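Local structure of extracellular ligand-binding receptor (Rhodopseudomonas palustris, 4F06) at residues Y25-D30 with D279-T284; I144-Y149 with I153-A158; Y253-S258 with A266-L271. The protein binds p-hydroxybenzoic acid as the solute-binding protein of an ABC transporter, probably for uptake of lignin-derived benzoate compounds. All blocks are in the same frame, centred on the assembly; numbering follows the deposited sequence. Where two conformers were deposited one is given.

Contact 1: residues Y25-D30 with D279-T284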
loop_
_atom_site.group_PDB
_atom_site.type_symbol
_atom_site.label_atom_id
_atom_site.label_comp_id
_atom_site.label_asym_id
_atom_site.label_seq_id
_atom_site.Cartn_x
_atom_site.Cartn_y
_atom_site.Cartn_z
ATOM N N TYR A 25 -10.997 0.140 -2.235
ATOM C CA TYR A 25 -11.373 0.638 -0.881
ATOM C C TYR A 25 -12.857 0.308 -0.629
ATOM O O TYR A 25 -13.206 -0.193 0.450
ATOM C CB TYR A 25 -11.241 2.160 -0.775
ATOM C CG TYR A 25 -9.844 2.714 -0.749
ATOM C CD1 TYR A 25 -8.723 1.972 -0.362
ATOM C CD2 TYR A 25 -9.666 4.079 -1.099
ATOM C CE1 TYR A 25 -7.473 2.582 -0.300
ATOM C CE2 TYR A 25 -8.424 4.677 -1.017
ATOM C CZ TYR A 25 -7.330 3.911 -0.673
ATOM O OH TYR A 25 -6.064 4.490 -0.579
ATOM N N LYS A 26 -13.730 0.575 -1.599
ATOM C CA LYS A 26 -15.152 0.259 -1.482
ATOM C C LYS A 26 -15.367 -1.240 -1.328
ATOM O O LYS A 26 -16.201 -1.668 -0.505
ATOM C CB LYS A 26 -15.888 0.766 -2.725
ATOM C CG LYS A 26 -17.397 0.624 -2.602
ATOM C CD LYS A 26 -18.088 1.238 -3.809
ATOM C CE LYS A 26 -18.102 2.759 -3.731
ATOM N NZ LYS A 26 -18.924 3.394 -4.776
HETATM N N MSE A 27 -14.623 -2.049 -2.102
HETATM C CA MSE A 27 -14.744 -3.519 -1.956
HETATM C C MSE A 27 -14.380 -3.983 -0.550
HETATM O O MSE A 27 -15.054 -4.826 0.042
HETATM C CB MSE A 27 -13.843 -4.210 -2.974
HETATM C CG MSE A 27 -14.323 -4.027 -4.388
HETATM SE SE MSE A 27 -12.992 -4.403 -5.731
HETATM C CE MSE A 27 -12.261 -5.906 -5.132
ATOM N N GLY A 28 -13.290 -3.465 -0.018
ATOM C CA GLY A 28 -12.802 -3.885 1.320
ATOM C C GLY A 28 -13.762 -3.415 2.413
ATOM O O GLY A 28 -14.067 -4.194 3.343
ATOM N N ILE A 29 -14.254 -2.179 2.317
ATOM C CA ILE A 29 -15.263 -1.694 3.272
ATOM C C ILE A 29 -16.554 -2.500 3.146
ATOM O O ILE A 29 -17.143 -2.915 4.175
ATOM C CB ILE A 29 -15.497 -0.211 3.058
ATOM C CG1 ILE A 29 -14.233 0.561 3.575
ATOM C CG2 ILE A 29 -16.772 0.255 3.773
ATOM C CD1 ILE A 29 -14.130 1.980 3.027
ATOM N N ASP A 30 -16.969 -2.825 1.906
ATOM C CA ASP A 30 -18.185 -3.624 1.730
ATOM C C ASP A 30 -18.011 -5.000 2.338
ATOM O O ASP A 30 -18.966 -5.565 2.887
ATOM C CB ASP A 30 -18.543 -3.766 0.237
ATOM C CG ASP A 30 -19.109 -2.509 -0.370
ATOM O OD1 ASP A 30 -19.485 -1.588 0.374
ATOM O OD2 ASP A 30 -19.253 -2.466 -1.638
ATOM N N ASP A 279 -10.435 -11.525 -9.323
ATOM C CA ASP A 279 -9.334 -11.063 -10.171
ATOM C C ASP A 279 -9.236 -9.552 -10.200
ATOM O O ASP A 279 -8.401 -9.032 -10.928
ATOM C CB ASP A 279 -9.438 -11.596 -11.601
ATOM C CG ASP A 279 -10.695 -11.120 -12.347
ATOM O OD1 ASP A 279 -11.419 -10.210 -11.913
ATOM O OD2 ASP A 279 -10.972 -11.654 -13.421
ATOM N N GLU A 280 -10.061 -8.857 -9.385
ATOM C CA GLU A 280 -9.926 -7.409 -9.258
ATOM C C GLU A 280 -9.380 -7.029 -7.908
ATOM O O GLU A 280 -9.167 -5.847 -7.647
ATOM C CB GLU A 280 -11.276 -6.730 -9.490
ATOM C CG GLU A 280 -11.796 -6.954 -10.909
ATOM C CD GLU A 280 -12.855 -5.949 -11.365
ATOM O OE1 GLU A 280 -13.522 -5.289 -10.514
ATOM O OE2 GLU A 280 -13.034 -5.825 -12.601
ATOM N N VAL A 281 -9.144 -8.001 -7.015
ATOM C CA VAL A 281 -8.716 -7.690 -5.641
ATOM C C VAL A 281 -7.242 -7.273 -5.579
ATOM O O VAL A 281 -6.379 -7.943 -6.140
ATOM C CB VAL A 281 -8.982 -8.906 -4.724
ATOM C CG1 VAL A 281 -8.434 -8.663 -3.325
ATOM C CG2 VAL A 281 -10.469 -9.166 -4.652
ATOM N N THR A 282 -6.985 -6.174 -4.875
ATOM C CA THR A 282 -5.640 -5.565 -4.730
ATOM C C THR A 282 -5.378 -5.321 -3.210
ATOM O O THR A 282 -6.321 -5.403 -2.369
ATOM C CB THR A 282 -5.521 -4.131 -5.456
ATOM O OG1 THR A 282 -6.383 -3.192 -4.753
ATOM C CG2 THR A 282 -5.942 -4.145 -6.877
HETATM N N MSE A 283 -4.154 -4.901 -2.907
HETATM C CA MSE A 283 -3.790 -4.608 -1.516
HETATM C C MSE A 283 -4.624 -3.514 -0.875
HETATM O O MSE A 283 -4.788 -3.525 0.363
HETATM C CB MSE A 283 -2.290 -4.217 -1.470
HETATM C CG MSE A 283 -1.954 -2.785 -1.923
HETATM SE SE MSE A 283 -2.355 -2.391 -3.811
HETATM C CE MSE A 283 -1.321 -0.767 -3.965
ATOM N N THR A 284 -5.172 -2.556 -1.635
ATOM C CA THR A 284 -5.953 -1.487 -0.989
ATOM C C THR A 284 -7.243 -2.036 -0.355
ATOM O O THR A 284 -7.767 -1.419 0.566
ATOM C CB THR A 284 -6.244 -0.348 -1.946
ATOM O OG1 THR A 284 -6.855 -0.844 -3.146
ATOM C CG2 THR A 284 -4.957 0.415 -2.315
#
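Tyr25 meets Thr284 where helix 19-36 runs past the start of helix 283-301. The setting is the two-lobed periplasmic binding protein fold of the leucine-binding family. Helix 19-36 belongs to the lobe that carries strand 5-12.

The tight part lies at this end. Tyr25 CE1 is 3.6 Å from Thr284 CB, and the ring comes to the threonine at a slant. Its CD1 also approaches the backbone: Thr284 O lies in the plane of the ring, at its edge, 3.6 Å from Tyr25 CD1. The ring is placed there by a first torsion of -72°, with Tyr25 CG opposite its own carbonyl carbon. Thr284 offers its carbon atoms to the ring. Its OG1 is bound to Phe21 O, one turn before Tyr25.

A second patch forms two residues further along the first helix. The selenomethionine Met27 bends at its last torsion (chi3 44°) and brings CE within 3.8 Å of Val281 CG2. The same methyl lies 4.0 Å from Glu280 O.

Beyond Met27 the contact loosens toward solvent. Glu280 is partly exposed and only skirts the helix, while its carboxylate forms a salt bridge with Lys23. Asn24 ties the two segments together from outside both, since its side chain bonds Glu280 O and Thr282 N.

Next to the tight patch, Met283 lines the ligand pocket. The turn into its helix is capped by a weak bond from Thr284 N to Thr282 OG1, 3.4 Å long.

Contact 2: residues I144-Y149 with I153-A158. With PHB (p-hydroxybenzoic acid), chain B.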
loop_
_atom_site.group_PDB
_atom_site.type_symbol
_atom_site.label_atom_id
_atom_site.label_comp_id
_atom_site.label_asym_id
_atom_site.label_seq_id
_atom_site.Cartn_x
_atom_site.Cartn_y
_atom_site.Cartn_z
ATOM N N ILE A 144 18.921 0.779 -9.112
ATOM C CA ILE A 144 17.646 1.213 -8.537
ATOM C C ILE A 144 16.903 2.102 -9.520
ATOM O O ILE A 144 17.507 3.031 -10.047
ATOM C CB ILE A 144 17.863 1.969 -7.201
ATOM C CG1 ILE A 144 18.552 1.065 -6.141
ATOM C CG2 ILE A 144 16.554 2.584 -6.695
ATOM C CD1 ILE A 144 18.956 1.811 -4.875
ATOM N N ALA A 145 15.612 1.853 -9.705
ATOM C CA ALA A 145 14.799 2.726 -10.546
ATOM C C ALA A 145 13.512 2.979 -9.761
ATOM O O ALA A 145 12.758 2.027 -9.480
ATOM C CB ALA A 145 14.459 2.073 -11.890
ATOM N N VAL A 146 13.260 4.239 -9.370
ATOM C CA VAL A 146 12.074 4.534 -8.595
ATOM C C VAL A 146 11.359 5.738 -9.155
ATOM O O VAL A 146 12.009 6.651 -9.713
ATOM C CB VAL A 146 12.405 4.841 -7.107
ATOM C CG1 VAL A 146 12.958 3.617 -6.420
ATOM C CG2 VAL A 146 13.349 6.047 -6.947
ATOM N N SER A 147 10.022 5.787 -9.021
ATOM C CA SER A 147 9.295 7.007 -9.403
ATOM C C SER A 147 9.798 8.169 -8.534
ATOM O O SER A 147 9.995 8.030 -7.316
ATOM C CB SER A 147 7.798 6.812 -9.255
ATOM O OG SER A 147 7.382 5.800 -10.148
ATOM N N ASP A 148 9.896 9.345 -9.158
ATOM C CA ASP A 148 10.518 10.508 -8.517
ATOM C C ASP A 148 9.504 11.307 -7.697
ATOM O O ASP A 148 9.088 12.419 -8.062
ATOM C CB ASP A 148 11.112 11.398 -9.608
ATOM C CG ASP A 148 11.915 12.534 -9.039
ATOM O OD1 ASP A 148 12.331 12.469 -7.861
ATOM O OD2 ASP A 148 12.133 13.486 -9.811
ATOM N N TYR A 149 9.102 10.755 -6.559
ATOM C CA TYR A 149 8.305 11.490 -5.568
ATOM C C TYR A 149 8.436 10.741 -4.244
ATOM O O TYR A 149 9.135 9.740 -4.153
ATOM C CB TYR A 149 6.826 11.716 -6.006
ATOM C CG TYR A 149 5.891 10.503 -5.917
ATOM C CD1 TYR A 149 6.198 9.260 -6.512
ATOM C CD2 TYR A 149 4.666 10.643 -5.297
ATOM C CE1 TYR A 149 5.299 8.194 -6.407
ATOM C CE2 TYR A 149 3.769 9.579 -5.196
ATOM C CZ TYR A 149 4.110 8.359 -5.743
ATOM O OH TYR A 149 3.233 7.293 -5.661
ATOM N N ILE A 153 11.476 7.990 -3.326
ATOM C CA ILE A 153 12.681 8.473 -2.640
ATOM C C ILE A 153 12.908 7.678 -1.342
ATOM O O ILE A 153 14.033 7.247 -1.087
ATOM C CB ILE A 153 12.560 9.987 -2.382
ATOM C CG1 ILE A 153 12.569 10.722 -3.740
ATOM C CG2 ILE A 153 13.752 10.442 -1.530
ATOM C CD1 ILE A 153 12.129 12.185 -3.711
ATOM N N ASP A 154 11.839 7.373 -0.589
ATOM C CA ASP A 154 11.979 6.518 0.593
ATOM C C ASP A 154 12.519 5.131 0.173
ATOM O O ASP A 154 13.410 4.584 0.802
ATOM C CB ASP A 154 10.642 6.273 1.272
ATOM C CG ASP A 154 10.219 7.312 2.289
ATOM O OD1 ASP A 154 10.841 8.351 2.478
ATOM O OD2 ASP A 154 9.125 7.076 2.850
ATOM N N ALA A 155 11.955 4.540 -0.871
ATOM C CA ALA A 155 12.372 3.188 -1.300
ATOM C C ALA A 155 13.843 3.186 -1.711
ATOM O O ALA A 155 14.598 2.270 -1.362
ATOM C CB ALA A 155 11.523 2.674 -2.469
ATOM N N GLU A 156 14.267 4.208 -2.483
ATOM C CA GLU A 156 15.664 4.291 -2.873
ATOM C C GLU A 156 16.571 4.367 -1.642
ATOM O O GLU A 156 17.599 3.671 -1.582
ATOM C CB GLU A 156 15.860 5.506 -3.788
ATOM C CG GLU A 156 17.325 5.747 -4.140
ATOM C CD GLU A 156 17.527 6.986 -4.982
ATOM O OE1 GLU A 156 16.588 7.692 -5.277
ATOM O OE2 GLU A 156 18.704 7.281 -5.296
ATOM N N THR A 157 16.248 5.248 -0.699
ATOM C CA THR A 157 17.080 5.458 0.507
ATOM C C THR A 157 17.138 4.162 1.314
ATOM O O THR A 157 18.221 3.710 1.719
ATOM C CB THR A 157 16.474 6.591 1.337
ATOM O OG1 THR A 157 16.470 7.775 0.532
ATOM C CG2 THR A 157 17.305 6.790 2.586
ATOM N N ALA A 158 15.975 3.517 1.496
ATOM C CA ALA A 158 15.930 2.283 2.280
ATOM C C ALA A 158 16.757 1.183 1.627
ATOM O O ALA A 158 17.504 0.433 2.298
ATOM C CB ALA A 158 14.483 1.817 2.412
HETATM C "C1'" PHB B . 2.040 6.586 -2.571
HETATM O "O1'" PHB B . 2.398 6.664 -1.388
HETATM O "O2'" PHB B . 1.883 7.616 -3.314
HETATM C C1 PHB B . 1.845 5.222 -3.154
HETATM C C2 PHB B . 2.523 4.115 -2.609
HETATM C C3 PHB B . 2.386 2.869 -3.173
HETATM C C4 PHB B . 1.612 2.695 -4.302
HETATM C C5 PHB B . 0.947 3.769 -4.856
HETATM C C6 PHB B . 1.063 5.040 -4.305
HETATM O O4 PHB B . 1.487 1.504 -4.920
#
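Ile153 joins the helix to the loop after the strand through its backbone. Its N donates to Tyr149 O at 3.0 Å, and the bond is nearly straight (166°). Tyr149 is the N-cap residue, so this is a first-turn bond of helix 150-165. The strand and helix are the first two elements of a beta-alpha-beta unit completed by strand 169-176. Their short axes run almost antiparallel, at 158° and 7.9 Å. The side chain of Ile153 folds back over the same carbonyl, with CG1 3.6 Å from Tyr149 O, and its CD1 reaches the Asp148 carboxylate more loosely.

Asp154 turns to another part of the fold, where its carboxylate accepts from Ser107 N. Ala155 faces the strand, and its CB lies 4.3 Å from Val146 CG1.

Glu156 lies across two strand residues. Its extended chain passes at about a right angle to Ile144 and Val146. Glu156 CG rests 4.1 Å from Ile144 CG2, and Glu156 CB is equally far from Val146 CG2. The aliphatic part thus covers the strand, while the buried carboxylate is met by Arg175 and Lys160. Thr157 turns its OG1 back to Ile153 O, which also accepts Thr157 N from the other face of its carbonyl plane.

At the N-cap, the Tyr149 ring leaves the helix for the ligand. Its hydroxyl donates to O2' of p-hydroxybenzoic acid at 2.7 Å, and O2' lies at the edge of the ring, near its plane. Thr82, Ala105, Ala204 and Asp232 also hydrogen-bond the ligand. A hydroxyl donor aimed at a carboxylate oxygen is consistent with selection for the acid group of benzoate derivatives.

Contact 3: residues Y253-S258 with A266-L271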
loop_
_atom_site.group_PDB
_atom_site.type_symbol
_atom_site.label_atom_id
_atom_site.label_comp_id
_atom_site.label_asym_id
_atom_site.label_seq_id
_atom_site.Cartn_x
_atom_site.Cartn_y
_atom_site.Cartn_z
ATOM N N TYR A 253 6.209 -7.779 -0.041
ATOM C CA TYR A 253 4.986 -7.061 0.232
ATOM C C TYR A 253 4.285 -7.657 1.422
ATOM O O TYR A 253 4.475 -8.843 1.781
ATOM C CB TYR A 253 4.017 -7.116 -0.946
ATOM C CG TYR A 253 3.252 -5.842 -1.283
ATOM C CD1 TYR A 253 3.869 -4.565 -1.198
ATOM C CD2 TYR A 253 1.956 -5.896 -1.837
ATOM C CE1 TYR A 253 3.220 -3.405 -1.632
ATOM C CE2 TYR A 253 1.324 -4.757 -2.326
ATOM C CZ TYR A 253 1.951 -3.527 -2.225
ATOM O OH TYR A 253 1.290 -2.413 -2.716
ATOM N N HIS A 254 3.416 -6.851 2.017
ATOM C CA HIS A 254 2.658 -7.203 3.220
ATOM C C HIS A 254 1.364 -7.981 2.932
ATOM O O HIS A 254 0.752 -8.494 3.854
ATOM C CB HIS A 254 2.333 -5.902 3.988
ATOM C CG HIS A 254 1.567 -4.974 3.120
ATOM N ND1 HIS A 254 2.111 -4.410 1.983
ATOM C CD2 HIS A 254 0.234 -4.622 3.153
ATOM C CE1 HIS A 254 1.141 -3.739 1.333
ATOM N NE2 HIS A 254 -0.004 -3.843 2.042
ATOM N N TYR A 255 0.940 -8.049 1.675
ATOM C CA TYR A 255 -0.295 -8.756 1.356
ATOM C C TYR A 255 -0.188 -9.409 -0.001
ATOM O O TYR A 255 0.212 -8.760 -0.978
ATOM C CB TYR A 255 -1.540 -7.822 1.388
ATOM C CG TYR A 255 -2.829 -8.588 1.090
ATOM C CD1 TYR A 255 -3.284 -9.568 1.981
ATOM C CD2 TYR A 255 -3.542 -8.407 -0.109
ATOM C CE1 TYR A 255 -4.429 -10.313 1.712
ATOM C CE2 TYR A 255 -4.717 -9.143 -0.353
ATOM C CZ TYR A 255 -5.117 -10.118 0.534
ATOM O OH TYR A 255 -6.247 -10.860 0.248
ATOM N N ALA A 256 -0.668 -10.653 -0.077
ATOM C CA ALA A 256 -0.919 -11.350 -1.346
ATOM C C ALA A 256 -2.325 -11.922 -1.316
ATOM O O ALA A 256 -2.740 -12.473 -0.292
ATOM C CB ALA A 256 0.091 -12.484 -1.606
ATOM N N VAL A 257 -3.038 -11.831 -2.432
ATOM C CA VAL A 257 -4.379 -12.411 -2.524
ATOM C C VAL A 257 -4.297 -13.918 -2.246
ATOM O O VAL A 257 -5.229 -14.509 -1.682
ATOM C CB VAL A 257 -4.990 -12.132 -3.897
ATOM C CG1 VAL A 257 -6.316 -12.861 -4.085
ATOM C CG2 VAL A 257 -5.166 -10.628 -4.064
ATOM N N SER A 258 -3.165 -14.532 -2.588
ATOM C CA SER A 258 -2.950 -15.970 -2.370
ATOM C C SER A 258 -2.594 -16.311 -0.919
ATOM O O SER A 258 -2.374 -17.499 -0.598
ATOM C CB SER A 258 -1.815 -16.449 -3.243
ATOM O OG SER A 258 -0.589 -15.915 -2.766
ATOM N N ALA A 266 -11.610 -16.287 4.469
ATOM C CA ALA A 266 -12.869 -15.691 4.847
ATOM C C ALA A 266 -13.032 -14.299 4.204
ATOM O O ALA A 266 -14.102 -13.954 3.731
ATOM C CB ALA A 266 -12.937 -15.594 6.372
ATOM N N PHE A 267 -11.960 -13.519 4.178
ATOM C CA PHE A 267 -11.983 -12.182 3.569
ATOM C C PHE A 267 -12.301 -12.284 2.091
ATOM O O PHE A 267 -13.118 -11.499 1.603
ATOM C CB PHE A 267 -10.581 -11.579 3.760
ATOM C CG PHE A 267 -10.332 -10.246 3.068
ATOM C CD1 PHE A 267 -11.155 -9.122 3.319
ATOM C CD2 PHE A 267 -9.243 -10.107 2.202
ATOM C CE1 PHE A 267 -10.901 -7.905 2.712
ATOM C CE2 PHE A 267 -8.977 -8.882 1.617
ATOM C CZ PHE A 267 -9.810 -7.793 1.839
ATOM N N LEU A 268 -11.693 -13.231 1.357
ATOM C CA LEU A 268 -12.000 -13.359 -0.065
ATOM C C LEU A 268 -13.470 -13.732 -0.260
ATOM O O LEU A 268 -14.136 -13.219 -1.178
ATOM C CB LEU A 268 -11.070 -14.406 -0.676
ATOM C CG LEU A 268 -9.577 -14.004 -0.699
ATOM C CD1 LEU A 268 -8.747 -15.105 -1.330
ATOM C CD2 LEU A 268 -9.289 -12.657 -1.376
ATOM N N ALA A 269 -14.005 -14.614 0.583
ATOM C CA ALA A 269 -15.428 -14.948 0.491
ATOM C C ALA A 269 -16.301 -13.714 0.731
ATOM O O ALA A 269 -17.323 -13.515 0.060
ATOM C CB ALA A 269 -15.750 -16.061 1.486
ATOM N N LEU A 270 -15.915 -12.887 1.708
ATOM C CA LEU A 270 -16.680 -11.670 2.019
ATOM C C LEU A 270 -16.579 -10.679 0.869
ATOM O O LEU A 270 -17.554 -9.990 0.570
ATOM C CB LEU A 270 -16.186 -11.040 3.319
ATOM C CG LEU A 270 -16.545 -11.845 4.577
ATOM C CD1 LEU A 270 -15.700 -11.390 5.780
ATOM C CD2 LEU A 270 -18.048 -11.728 4.885
ATOM N N LEU A 271 -15.395 -10.558 0.234
ATOM C CA LEU A 271 -15.288 -9.689 -0.947
ATOM C C LEU A 271 -16.254 -10.126 -2.030
ATOM O O LEU A 271 -16.943 -9.309 -2.634
ATOM C CB LEU A 271 -13.844 -9.725 -1.468
ATOM C CG LEU A 271 -12.871 -8.921 -0.633
ATOM C CD1 LEU A 271 -11.434 -9.348 -0.957
ATOM C CD2 LEU A 271 -13.031 -7.430 -0.895
#
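Tyr255 and Phe267 form the aromatic part of this contact. The tyrosine reaches across with its hydroxyl end, and its OH lies in the plane of the Phe267 ring, at the edge, 3.6 Å from Phe267 CE2. The two side chains meet at a slant and do not stack. Tyr255 can span the gap because its CG stands opposite its own backbone N (chi1 -178°), which carries the ring toward the helix. One face of Phe267 is packed within the helix by Leu271, whose CD1 sits 3.5 Å above the Phe267 ring plane, toward the rim. Tyr289 of helix 283-301 meets Phe267 edge-to-face.

The aliphatic part centres on Leu268, and both of its methyl groups touch Val257. Leu268 CD2 packs 4.0 Å from Val257 CG1 and also comes within 3.9 Å of Tyr255 OH. Leu268 CD1 lies against the backbone, 3.6 Å from Val257 O.

The polar groups are served from outside the two segments. Asn264, near the start of the same helix, binds both Tyr255 OH and Val257 O through its side-chain amide. Glu236 accepts from Val257 N. These bonds fix the loop just where the apolar side chains touch.

Residues 253-258 lead out of strand 250-253, in the sheet of one lobe. Helix 262-273, which follows the loop, packs on helix 19-36 of the other lobe, through Leu270 and Leu271. This arrangement is consistent with one of the interlobe crossovers of type I periplasmic binding proteins.

Overall arrangement
Contacts 1 and 3 lie side by side, with centres about 9 Å apart. Contact 2 sits on the opposite side of the chain's centre, about 26 Å from contact 1 and 27 Å from contact 3, measured between centres. Along the chain, contact 1 closes a long loop. Contact 2 and then contact 3 fall inside it. Leu271 of helix 262-273 touches both Met27 and Val281, so contacts 1 and 3 share one packed layer around helices 19-36, 262-273 and 283-301. Contact 2 belongs to the other lobe's sheet, which also holds strand 250-253. Met283 and Tyr149 bring contacts 1 and 2 to the same ligand pocket between the lobes.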